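Local structure of cellobiose 2-epimerase (Ruminococcus albus, 3VW5) at residues N19-D24 and G28-L33; I48-I53 and Y77-N82; L54-N59 and K370-N375; W94-D97 and K101-D104. The protein catalyses the reversible epimerization of cellobiose to 4-O-beta-D-glucopyranosyl-D-mannose, working on an unmodified sugar within an (alpha/alpha)6 barrel. The protein carries 2 engineered substitutions. All blocks are in the same frame, centred on the assembly; numbering follows the deposited sequence.

Interaction 1: N19-D24 and G28-L33; sequences NKLRDD and GFYGYL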
# COMPACT_ATOMS: atom_id res chain seq x y z
N ASN A 19 -0.70 -15.18 11.13
CA ASN A 19 -0.24 -15.61 12.45
C ASN A 19 0.75 -16.77 12.38
O ASN A 19 1.70 -16.82 13.16
CB ASN A 19 -1.42 -15.97 13.36
CG ASN A 19 -2.22 -14.75 13.80
OD1 ASN A 19 -1.78 -13.61 13.63
ND2 ASN A 19 -3.39 -15.00 14.38
N LYS A 20 0.54 -17.68 11.43
CA LYS A 20 1.40 -18.86 11.32
C LYS A 20 2.75 -18.54 10.73
O LYS A 20 3.64 -19.38 10.71
CB LYS A 20 0.73 -19.95 10.48
CG LYS A 20 -0.65 -20.37 10.97
CD LYS A 20 -1.21 -21.54 10.16
CE LYS A 20 -2.71 -21.74 10.44
NZ LYS A 20 -3.02 -21.86 11.91
N LEU A 21 2.92 -17.31 10.24
CA LEU A 21 4.17 -16.93 9.60
C LEU A 21 5.11 -16.19 10.54
O LEU A 21 6.18 -15.77 10.13
CB LEU A 21 3.91 -16.09 8.35
CG LEU A 21 3.34 -16.93 7.21
CD1 LEU A 21 2.91 -16.04 6.06
CD2 LEU A 21 4.37 -17.95 6.75
N ARG A 22 4.69 -16.03 11.79
CA ARG A 22 5.56 -15.46 12.82
C ARG A 22 6.83 -16.31 13.00
O ARG A 22 6.76 -17.53 13.15
CB ARG A 22 4.80 -15.34 14.14
CG ARG A 22 5.50 -14.48 15.17
CD ARG A 22 4.73 -14.42 16.50
NE ARG A 22 5.64 -14.10 17.61
CZ ARG A 22 5.38 -13.22 18.57
NH1 ARG A 22 4.23 -12.55 18.59
NH2 ARG A 22 6.29 -13.01 19.52
N ASP A 23 7.98 -15.65 12.97
CA ASP A 23 9.26 -16.31 13.20
C ASP A 23 9.80 -15.95 14.59
O ASP A 23 10.42 -14.89 14.77
CB ASP A 23 10.27 -15.90 12.12
CG ASP A 23 11.56 -16.69 12.20
OD1 ASP A 23 12.33 -16.72 11.20
OD2 ASP A 23 11.79 -17.30 13.27
N ASP A 24 9.56 -16.82 15.57
CA ASP A 24 10.06 -16.59 16.92
C ASP A 24 11.50 -17.08 17.07
O ASP A 24 12.16 -16.80 18.06
CB ASP A 24 9.17 -17.26 17.96
CG ASP A 24 7.78 -16.67 18.01
OD1 ASP A 24 7.65 -15.44 18.22
OD2 ASP A 24 6.80 -17.44 17.83
N GLY A 28 10.89 -11.48 13.58
CA GLY A 28 10.07 -11.06 12.46
C GLY A 28 9.22 -12.19 11.90
O GLY A 28 8.83 -13.09 12.62
N PHE A 29 8.93 -12.12 10.60
CA PHE A 29 8.14 -13.14 9.92
C PHE A 29 8.90 -13.78 8.75
O PHE A 29 9.77 -13.15 8.17
CB PHE A 29 6.84 -12.54 9.41
CG PHE A 29 5.91 -12.13 10.49
CD1 PHE A 29 4.70 -12.79 10.66
CD2 PHE A 29 6.25 -11.11 11.36
CE1 PHE A 29 3.84 -12.43 11.66
CE2 PHE A 29 5.40 -10.73 12.38
CZ PHE A 29 4.18 -11.40 12.54
N TYR A 30 8.55 -15.02 8.40
CA TYR A 30 9.19 -15.70 7.27
C TYR A 30 9.00 -14.91 5.96
O TYR A 30 7.96 -14.27 5.75
CB TYR A 30 8.69 -17.15 7.13
CG TYR A 30 8.74 -17.98 8.41
CD1 TYR A 30 9.95 -18.20 9.07
CD2 TYR A 30 7.59 -18.56 8.94
CE1 TYR A 30 10.00 -18.96 10.23
CE2 TYR A 30 7.64 -19.32 10.10
CZ TYR A 30 8.85 -19.52 10.73
OH TYR A 30 8.89 -20.27 11.88
N GLY A 31 10.01 -14.95 5.10
CA GLY A 31 10.05 -14.08 3.95
C GLY A 31 9.44 -14.62 2.67
O GLY A 31 9.19 -13.86 1.74
N TYR A 32 9.18 -15.93 2.61
CA TYR A 32 8.73 -16.51 1.35
C TYR A 32 7.83 -17.73 1.50
O TYR A 32 8.20 -18.73 2.14
CB TYR A 32 9.94 -16.83 0.45
CG TYR A 32 9.57 -17.34 -0.93
CD1 TYR A 32 9.40 -16.47 -2.00
CD2 TYR A 32 9.41 -18.70 -1.16
CE1 TYR A 32 9.07 -16.94 -3.28
CE2 TYR A 32 9.07 -19.18 -2.42
CZ TYR A 32 8.90 -18.30 -3.47
OH TYR A 32 8.56 -18.80 -4.72
N LEU A 33 6.64 -17.62 0.93
CA LEU A 33 5.73 -18.76 0.77
C LEU A 33 5.37 -18.87 -0.71
O LEU A 33 4.65 -18.02 -1.25
CB LEU A 33 4.46 -18.57 1.61
CG LEU A 33 3.44 -19.72 1.48
CD1 LEU A 33 3.95 -20.98 2.16
CD2 LEU A 33 2.08 -19.34 2.02

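Interaction 2: I48-I53 and Y77-N82; sequences ILHSRI and YEFIKN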
# COMPACT_ATOMS: atom_id res chain seq x y z
N ILE A 48 9.92 -3.74 3.45
CA ILE A 48 8.57 -3.33 3.08
C ILE A 48 7.52 -4.36 3.52
O ILE A 48 6.41 -4.00 3.93
CB ILE A 48 8.44 -3.03 1.57
CG1 ILE A 48 8.19 -1.54 1.35
CG2 ILE A 48 7.30 -3.80 0.96
CD1 ILE A 48 8.59 -1.08 -0.03
N LEU A 49 7.88 -5.63 3.46
CA LEU A 49 7.02 -6.71 3.90
C LEU A 49 6.76 -6.59 5.40
O LEU A 49 5.62 -6.71 5.85
CB LEU A 49 7.66 -8.07 3.55
CG LEU A 49 7.07 -9.34 4.17
CD1 LEU A 49 5.60 -9.48 3.86
CD2 LEU A 49 7.83 -10.58 3.73
N HIS A 50 7.82 -6.37 6.18
CA HIS A 50 7.68 -6.23 7.61
C HIS A 50 6.94 -4.97 8.02
O HIS A 50 6.15 -4.99 8.97
CB HIS A 50 9.02 -6.36 8.31
CG HIS A 50 9.48 -7.77 8.44
ND1 HIS A 50 9.96 -8.50 7.37
CD2 HIS A 50 9.48 -8.62 9.50
CE1 HIS A 50 10.26 -9.72 7.78
NE2 HIS A 50 9.97 -9.82 9.06
N SER A 51 7.15 -3.88 7.31
CA SER A 51 6.40 -2.70 7.64
C SER A 51 4.92 -2.92 7.39
O SER A 51 4.08 -2.47 8.15
CB SER A 51 6.92 -1.49 6.88
OG SER A 51 8.25 -1.24 7.27
N ARG A 52 4.61 -3.63 6.31
CA ARG A 52 3.21 -3.90 5.97
C ARG A 52 2.53 -4.84 6.97
O ARG A 52 1.35 -4.65 7.32
CB ARG A 52 3.09 -4.39 4.54
CG ARG A 52 3.39 -3.31 3.54
CD ARG A 52 3.63 -3.84 2.14
NE ARG A 52 3.49 -2.79 1.14
CZ ARG A 52 3.44 -2.99 -0.18
NH1 ARG A 52 3.52 -4.23 -0.67
NH2 ARG A 52 3.30 -1.97 -1.00
N ILE A 53 3.28 -5.83 7.43
CA ILE A 53 2.80 -6.68 8.50
C ILE A 53 2.57 -5.84 9.76
O ILE A 53 1.48 -5.90 10.36
CB ILE A 53 3.74 -7.86 8.74
CG1 ILE A 53 3.73 -8.75 7.50
CG2 ILE A 53 3.32 -8.67 9.97
CD1 ILE A 53 4.87 -9.77 7.46
N TYR A 77 7.37 -4.98 14.84
CA TYR A 77 8.01 -3.74 15.28
C TYR A 77 9.45 -3.95 15.76
O TYR A 77 10.37 -3.24 15.34
CB TYR A 77 7.18 -3.07 16.36
CG TYR A 77 7.89 -1.96 17.09
CD1 TYR A 77 8.07 -0.72 16.50
CD2 TYR A 77 8.36 -2.14 18.40
CE1 TYR A 77 8.70 0.32 17.18
CE2 TYR A 77 8.99 -1.11 19.09
CZ TYR A 77 9.16 0.12 18.47
OH TYR A 77 9.79 1.15 19.13
N GLU A 78 9.64 -4.93 16.65
CA GLU A 78 10.97 -5.15 17.19
C GLU A 78 11.95 -5.47 16.07
O GLU A 78 13.08 -4.99 16.04
CB GLU A 78 10.97 -6.25 18.25
CG GLU A 78 10.42 -5.80 19.60
CD GLU A 78 11.45 -5.02 20.43
OE1 GLU A 78 11.11 -3.90 20.87
OE2 GLU A 78 12.58 -5.54 20.65
N PHE A 79 11.49 -6.28 15.12
CA PHE A 79 12.35 -6.66 14.02
C PHE A 79 12.80 -5.42 13.24
O PHE A 79 13.97 -5.30 12.88
CB PHE A 79 11.64 -7.67 13.10
CG PHE A 79 12.52 -8.22 12.04
CD1 PHE A 79 13.47 -9.20 12.34
CD2 PHE A 79 12.42 -7.77 10.72
CE1 PHE A 79 14.30 -9.71 11.36
CE2 PHE A 79 13.24 -8.28 9.74
CZ PHE A 79 14.19 -9.25 10.05
N ILE A 80 11.87 -4.48 13.01
CA ILE A 80 12.18 -3.29 12.22
C ILE A 80 13.15 -2.36 12.97
O ILE A 80 14.23 -2.02 12.46
CB ILE A 80 10.89 -2.51 11.86
CG1 ILE A 80 10.08 -3.29 10.83
CG2 ILE A 80 11.21 -1.12 11.33
CD1 ILE A 80 8.68 -2.76 10.65
N LYS A 81 12.76 -1.98 14.18
CA LYS A 81 13.59 -1.15 15.04
C LYS A 81 15.01 -1.69 15.22
O LYS A 81 15.98 -0.96 15.08
CB LYS A 81 12.91 -0.99 16.40
CG LYS A 81 13.68 -0.15 17.41
CD LYS A 81 12.91 -0.02 18.70
CE LYS A 81 12.94 -1.31 19.51
NZ LYS A 81 12.11 -1.19 20.74
N ASN A 82 15.14 -2.98 15.49
CA ASN A 82 16.45 -3.55 15.82
C ASN A 82 17.31 -3.97 14.64
O ASN A 82 18.49 -4.23 14.81
CB ASN A 82 16.31 -4.71 16.82
CG ASN A 82 15.52 -4.33 18.08
OD1 ASN A 82 15.58 -3.19 18.54
ND2 ASN A 82 14.77 -5.27 18.61

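Interaction 3: L54-N59 and K370-N375; sequences LWFYSN and KCPYHN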
# COMPACT_ATOMS: atom_id res chain seq x y z
N LEU A 54 3.57 -5.04 10.14
CA LEU A 54 3.45 -4.13 11.29
C LEU A 54 2.22 -3.25 11.14
O LEU A 54 1.39 -3.15 12.06
CB LEU A 54 4.71 -3.27 11.48
CG LEU A 54 4.66 -2.24 12.62
CD1 LEU A 54 4.13 -2.85 13.92
CD2 LEU A 54 6.00 -1.56 12.87
N TRP A 55 2.06 -2.63 9.98
CA TRP A 55 0.86 -1.83 9.77
C TRP A 55 -0.40 -2.66 9.97
O TRP A 55 -1.38 -2.21 10.56
CB TRP A 55 0.84 -1.16 8.38
CG TRP A 55 -0.44 -0.37 8.23
CD1 TRP A 55 -0.64 0.94 8.56
CD2 TRP A 55 -1.71 -0.86 7.77
NE1 TRP A 55 -1.94 1.30 8.32
CE2 TRP A 55 -2.63 0.21 7.84
CE3 TRP A 55 -2.17 -2.10 7.30
CZ2 TRP A 55 -3.96 0.08 7.47
CZ3 TRP A 55 -3.50 -2.23 6.94
CH2 TRP A 55 -4.37 -1.15 7.02
N PHE A 56 -0.37 -3.88 9.45
CA PHE A 56 -1.54 -4.73 9.43
C PHE A 56 -1.98 -5.17 10.82
O PHE A 56 -3.16 -5.08 11.16
CB PHE A 56 -1.27 -5.98 8.60
CG PHE A 56 -2.28 -7.05 8.79
CD1 PHE A 56 -3.53 -6.94 8.23
CD2 PHE A 56 -1.98 -8.17 9.55
CE1 PHE A 56 -4.46 -7.92 8.40
CE2 PHE A 56 -2.91 -9.17 9.71
CZ PHE A 56 -4.16 -9.05 9.14
N TYR A 57 -1.03 -5.66 11.61
CA TYR A 57 -1.39 -6.09 12.95
C TYR A 57 -1.80 -4.91 13.79
O TYR A 57 -2.83 -4.97 14.49
CB TYR A 57 -0.27 -6.89 13.60
CG TYR A 57 -0.30 -8.34 13.18
CD1 TYR A 57 -1.43 -9.13 13.41
CD2 TYR A 57 0.79 -8.92 12.54
CE1 TYR A 57 -1.46 -10.45 13.03
CE2 TYR A 57 0.77 -10.24 12.16
CZ TYR A 57 -0.36 -11.00 12.40
OH TYR A 57 -0.38 -12.32 12.01
N SER A 58 -1.03 -3.83 13.72
CA SER A 58 -1.39 -2.63 14.47
C SER A 58 -2.85 -2.24 14.17
O SER A 58 -3.62 -1.95 15.09
CB SER A 58 -0.41 -1.47 14.22
OG SER A 58 0.95 -1.86 14.44
N ASN A 59 -3.25 -2.28 12.91
CA ASN A 59 -4.61 -1.87 12.55
C ASN A 59 -5.69 -2.90 12.81
O ASN A 59 -6.86 -2.55 13.06
CB ASN A 59 -4.67 -1.40 11.09
CG ASN A 59 -4.22 0.03 10.94
OD1 ASN A 59 -5.04 0.95 10.89
ND2 ASN A 59 -2.90 0.23 10.90
N LYS A 370 4.32 -9.25 -1.70
CA LYS A 370 2.97 -9.67 -1.32
C LYS A 370 2.84 -9.96 0.18
O LYS A 370 3.57 -10.80 0.73
CB LYS A 370 2.52 -10.86 -2.17
CG LYS A 370 1.08 -11.25 -1.92
CD LYS A 370 0.59 -12.24 -2.96
CE LYS A 370 -0.87 -12.59 -2.73
NZ LYS A 370 -1.05 -13.36 -1.48
N CYS A 371 1.89 -9.27 0.82
CA CYS A 371 1.78 -9.20 2.28
C CYS A 371 0.30 -9.08 2.69
O CYS A 371 -0.57 -9.18 1.84
CB CYS A 371 2.57 -8.00 2.82
SG CYS A 371 3.26 -6.93 1.53
N PRO A 372 0.02 -8.88 4.00
CA PRO A 372 -1.39 -8.77 4.41
C PRO A 372 -1.97 -7.37 4.33
O PRO A 372 -3.10 -7.15 4.74
CB PRO A 372 -1.37 -9.24 5.87
CG PRO A 372 -0.04 -8.92 6.34
CD PRO A 372 0.92 -8.99 5.16
N TYR A 373 -1.21 -6.43 3.79
CA TYR A 373 -1.56 -5.02 3.87
C TYR A 373 -2.73 -4.61 2.97
O TYR A 373 -3.76 -4.13 3.46
CB TYR A 373 -0.30 -4.17 3.67
CG TYR A 373 -0.44 -2.88 2.89
CD1 TYR A 373 -1.06 -1.76 3.44
CD2 TYR A 373 0.12 -2.75 1.61
CE1 TYR A 373 -1.16 -0.58 2.72
CE2 TYR A 373 0.03 -1.58 0.89
CZ TYR A 373 -0.61 -0.49 1.44
OH TYR A 373 -0.70 0.68 0.73
N HIS A 374 -2.61 -4.83 1.67
CA HIS A 374 -3.70 -4.49 0.75
C HIS A 374 -5.02 -5.19 1.08
O HIS A 374 -6.08 -4.54 1.14
CB HIS A 374 -3.31 -4.74 -0.71
CG HIS A 374 -2.39 -3.70 -1.28
ND1 HIS A 374 -2.80 -2.41 -1.55
CD2 HIS A 374 -1.08 -3.77 -1.65
CE1 HIS A 374 -1.78 -1.73 -2.05
NE2 HIS A 374 -0.73 -2.53 -2.13
N ASN A 375 -4.99 -6.51 1.27
CA ASN A 375 -6.24 -7.23 1.48
C ASN A 375 -6.75 -7.08 2.92
O ASN A 375 -7.98 -6.98 3.15
CB ASN A 375 -6.14 -8.70 1.03
CG ASN A 375 -5.00 -9.43 1.68
OD1 ASN A 375 -4.26 -8.85 2.48
ND2 ASN A 375 -4.83 -10.70 1.35

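Interaction 4: W94-D97 and K101-D104; sequences WMMD and KPAD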
# COMPACT_ATOMS: atom_id res chain seq x y z
N TRP A 94 16.63 -2.20 2.38
CA TRP A 94 15.67 -2.80 1.45
C TRP A 94 15.35 -4.27 1.80
O TRP A 94 14.21 -4.70 1.78
CB TRP A 94 16.18 -2.66 -0.00
CG TRP A 94 15.22 -3.21 -1.01
CD1 TRP A 94 15.32 -4.40 -1.68
CD2 TRP A 94 14.00 -2.61 -1.45
NE1 TRP A 94 14.23 -4.58 -2.50
CE2 TRP A 94 13.41 -3.50 -2.39
CE3 TRP A 94 13.35 -1.41 -1.15
CZ2 TRP A 94 12.21 -3.21 -3.02
CZ3 TRP A 94 12.15 -1.14 -1.79
CH2 TRP A 94 11.59 -2.03 -2.71
N MET A 95 16.39 -5.02 2.15
CA MET A 95 16.29 -6.45 2.31
C MET A 95 17.20 -6.93 3.42
O MET A 95 18.38 -6.60 3.45
CB MET A 95 16.75 -7.12 1.03
CG MET A 95 16.23 -8.54 0.90
SD MET A 95 14.56 -8.46 0.27
CE MET A 95 13.92 -9.91 1.06
N MET A 96 16.65 -7.74 4.32
CA MET A 96 17.47 -8.39 5.34
C MET A 96 17.60 -9.85 4.94
O MET A 96 16.86 -10.31 4.09
CB MET A 96 16.79 -8.27 6.71
CG MET A 96 16.19 -6.89 6.99
SD MET A 96 17.35 -5.49 6.84
CE MET A 96 18.58 -5.94 8.08
N ASP A 97 18.54 -10.58 5.53
CA ASP A 97 18.53 -12.03 5.39
C ASP A 97 17.62 -12.61 6.49
O ASP A 97 17.05 -11.84 7.27
CB ASP A 97 19.95 -12.62 5.43
CG ASP A 97 20.65 -12.43 6.78
OD1 ASP A 97 19.97 -12.24 7.82
OD2 ASP A 97 21.90 -12.48 6.80
N LYS A 101 20.30 -9.66 9.18
CA LYS A 101 21.46 -8.91 8.71
C LYS A 101 21.13 -8.24 7.39
O LYS A 101 20.40 -8.79 6.57
CB LYS A 101 22.67 -9.82 8.52
CG LYS A 101 23.24 -10.33 9.82
CD LYS A 101 24.64 -10.90 9.63
CE LYS A 101 25.05 -11.72 10.85
NZ LYS A 101 24.19 -12.96 11.00
N PRO A 102 21.65 -7.02 7.20
CA PRO A 102 21.38 -6.27 5.97
C PRO A 102 21.86 -7.01 4.72
O PRO A 102 23.06 -7.28 4.60
CB PRO A 102 22.18 -4.98 6.18
CG PRO A 102 22.17 -4.81 7.69
CD PRO A 102 22.35 -6.21 8.21
N ALA A 103 20.94 -7.35 3.83
CA ALA A 103 21.26 -8.06 2.59
C ALA A 103 21.29 -7.12 1.37
O ALA A 103 22.06 -7.33 0.43
CB ALA A 103 20.27 -9.20 2.38
N ASP A 104 20.44 -6.10 1.39
CA ASP A 104 20.46 -5.02 0.41
C ASP A 104 20.23 -3.70 1.13
O ASP A 104 19.15 -3.48 1.69
CB ASP A 104 19.37 -5.23 -0.65
CG ASP A 104 19.46 -4.22 -1.80
OD1 ASP A 104 20.07 -3.14 -1.63
OD2 ASP A 104 18.90 -4.51 -2.88

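Interaction 1: N19-D24 and G28-L33
Two backbone hydrogen bonds hold R22 against F29: Y30 N donates to L21 O at 3.0 Å, and D23 N donates to G28 O at 2.7 Å. The rings beside this bridge make the dense half of the contact. F29 lies under R22, whose CA stands 4.0 Å from the centroid of the F29 ring and 29° off its normal, a CH-pi contact. Y30 has CG anti to its carbonyl carbon (chi1 -51°), which carries the ring across the 19-24 segment: D23 CA and R22 C lie over one face, and L21 CD2 meets the ring edge at Y30 CD2, 3.9 Å away. The D23 side chain crosses that of Y30 at about a right angle, its carboxylate plane inclined 39° to the ring and OD1 lying 3.4 Å from Y30 CE1; the carboxylate oxygens are bonded to K45 and N26. The bridge is a single one, with no regular strand, in the loop that runs from helix 2-19 to strand 45-46 of the (alpha/alpha)6 barrel. Replacing Y30 by an alanine is likely to leave L21 CD2 and the D23 backbone without aromatic cover and the E25 carboxylate without its hydroxyl partner. Packing is looser on the outer side, where K20 and D24 are exposed and the extended R22 chain leaves F29, its guanidinium bridging to D24 and reaching N72 on helix 67-84.

Interaction 2: I48-I53 and Y77-N82
H50 and F79 overlap in an offset stack, F79 CD2 lying over one face of the imidazole, toward its rim, with the centroids 4.4 Å apart and the planes inclined by 28°. The nearest atoms are H50 CD2 and F79 CD2, at 3.3 Å, so the overlap involves the CD2-NE2 side of the imidazole and the CD2-CE2 side of the phenyl. F79 CG stands anti to its backbone N (chi1 -173°), which carries the ring across to H50. Both imidazole nitrogens are used outside the pair, NE2 with the backbone N of F29 and ND1 with G46 O. Since the first partner can only donate and the second only accept, this is consistent with a proton on ND1, and the two bonds fix the plane that F79 stacks on. Next to the stack, I80 supplies the aliphatic part of the contact: its CG1 lies 4.1 Å from H50 CB, and its CD1 ends 3.7 Å from S51 OG, a hydroxyl bonded to V47 O one turn back. No hydrogen bond joins the two segments, and all four touching residues are buried. Away from the contact, toward helix 129-145, K81 NZ forms a salt bridge with E78 OE1 at 2.9 Å and another with E130. The segment axes approach to 9.6 Å and run roughly antiparallel, inclined at 139°. Their parent helices 47-64 and 67-84 follow one another as a helical pair of the (alpha/alpha)6 barrel, strand 45-46 meeting H50 and F79 through K45 while Y77 and R52 pack on helix 109-126.

Interaction 3: L54-N59 and K370-N375
P372 sits over the middle of the F56 ring, its CB 3.8 Å from the ring centroid and only 12° off the normal, a CH-pi contact made face-on. F56 CG lies anti to the backbone N (chi1 166°), which brings the ring under the proline. P372 O also comes within 3.5 Å of F56 CD1. One residue on, Y373 turns the edge of its ring to the face of the W55 indole: the planes stand at 85°, and Y373 CD1 lies 4.0 Å from W55 CE3. No hydrogen bond crosses between the segments. In the (alpha/alpha)6 barrel the contact unites helix 47-64 with the start of the last helix, 373-385, where P372 occupies the N-cap position; residues over 300 apart in sequence meet here, and helix 2-19 joins them, with I14 and I15 against F56 and W18 against P372. A second shell probably helps to orient the aromatic groups. N59 ND2 lies toward the rim of the indole face opposite Y373, held by its bond to W55 O at 2.9 Å and by S121 OG. W55 also stacks with Y117. Y373 is tied at its hydroxyl to E187, while the R52 side chain packs against its ring.

Interaction 4: W94-D97 and K101-D104
M95 O takes two backbone donors from the facing strand, A103 N at 2.7 Å and D104 N at 3.0 Å. D104 O also takes two donors, W94 N at 2.9 Å and M95 N at 3.2 Å. Each doubled acceptor marks a classic beta bulge, and the register slips by one between the M95-D104 and M96-P102 pairs. Toward the turn, D97 N donates to K101 O at 2.8 Å, and the D97 carboxylate repays it: OD1 accepts K101 N at 2.9 Å, the donor sitting 53° out of the carboxylate plane. This return bond depends on chi1 of 65°, which sets D97 CG between the backbone N and the carbonyl carbon. OD1 also takes weak bonds from E99 N and G100 N, so an alanine at D97 would probably leave K101 N without its acceptor and the turn freer to move. D104 OD1 is met by M106 N, and K101 NZ by E99. M96 CE touches P102 CG at 3.8 Å. Beyond this hairpin of strands 95-96 and 102-108, M96 pairs by backbone bonds with K45 of strand 45-46, and W94 with V47 at the start of helix 47-64, while the M96 side chain rests on the end of helix 67-84.

From the N terminus, interaction 1 closes a short loop just after helix 2-19 and is complete before interaction 2 begins. Interaction 2 joins helices 47-64 and 67-84, and H50 reaches back to F29 of interaction 1. Interaction 3 uses the next turns of helix 47-64 but waits for 370-375 to close; its segments alternate with those of interaction 2, so the two cross, meeting where R52 and I53 touch C371 and P372. Y57 likewise bonds to N19 of interaction 1. Interaction 4, a hairpin following helix 67-84, is nested inside the long loop closed by interaction 3 and touches interaction 2 through W94 and M96, tying the barrel helices to a sheet.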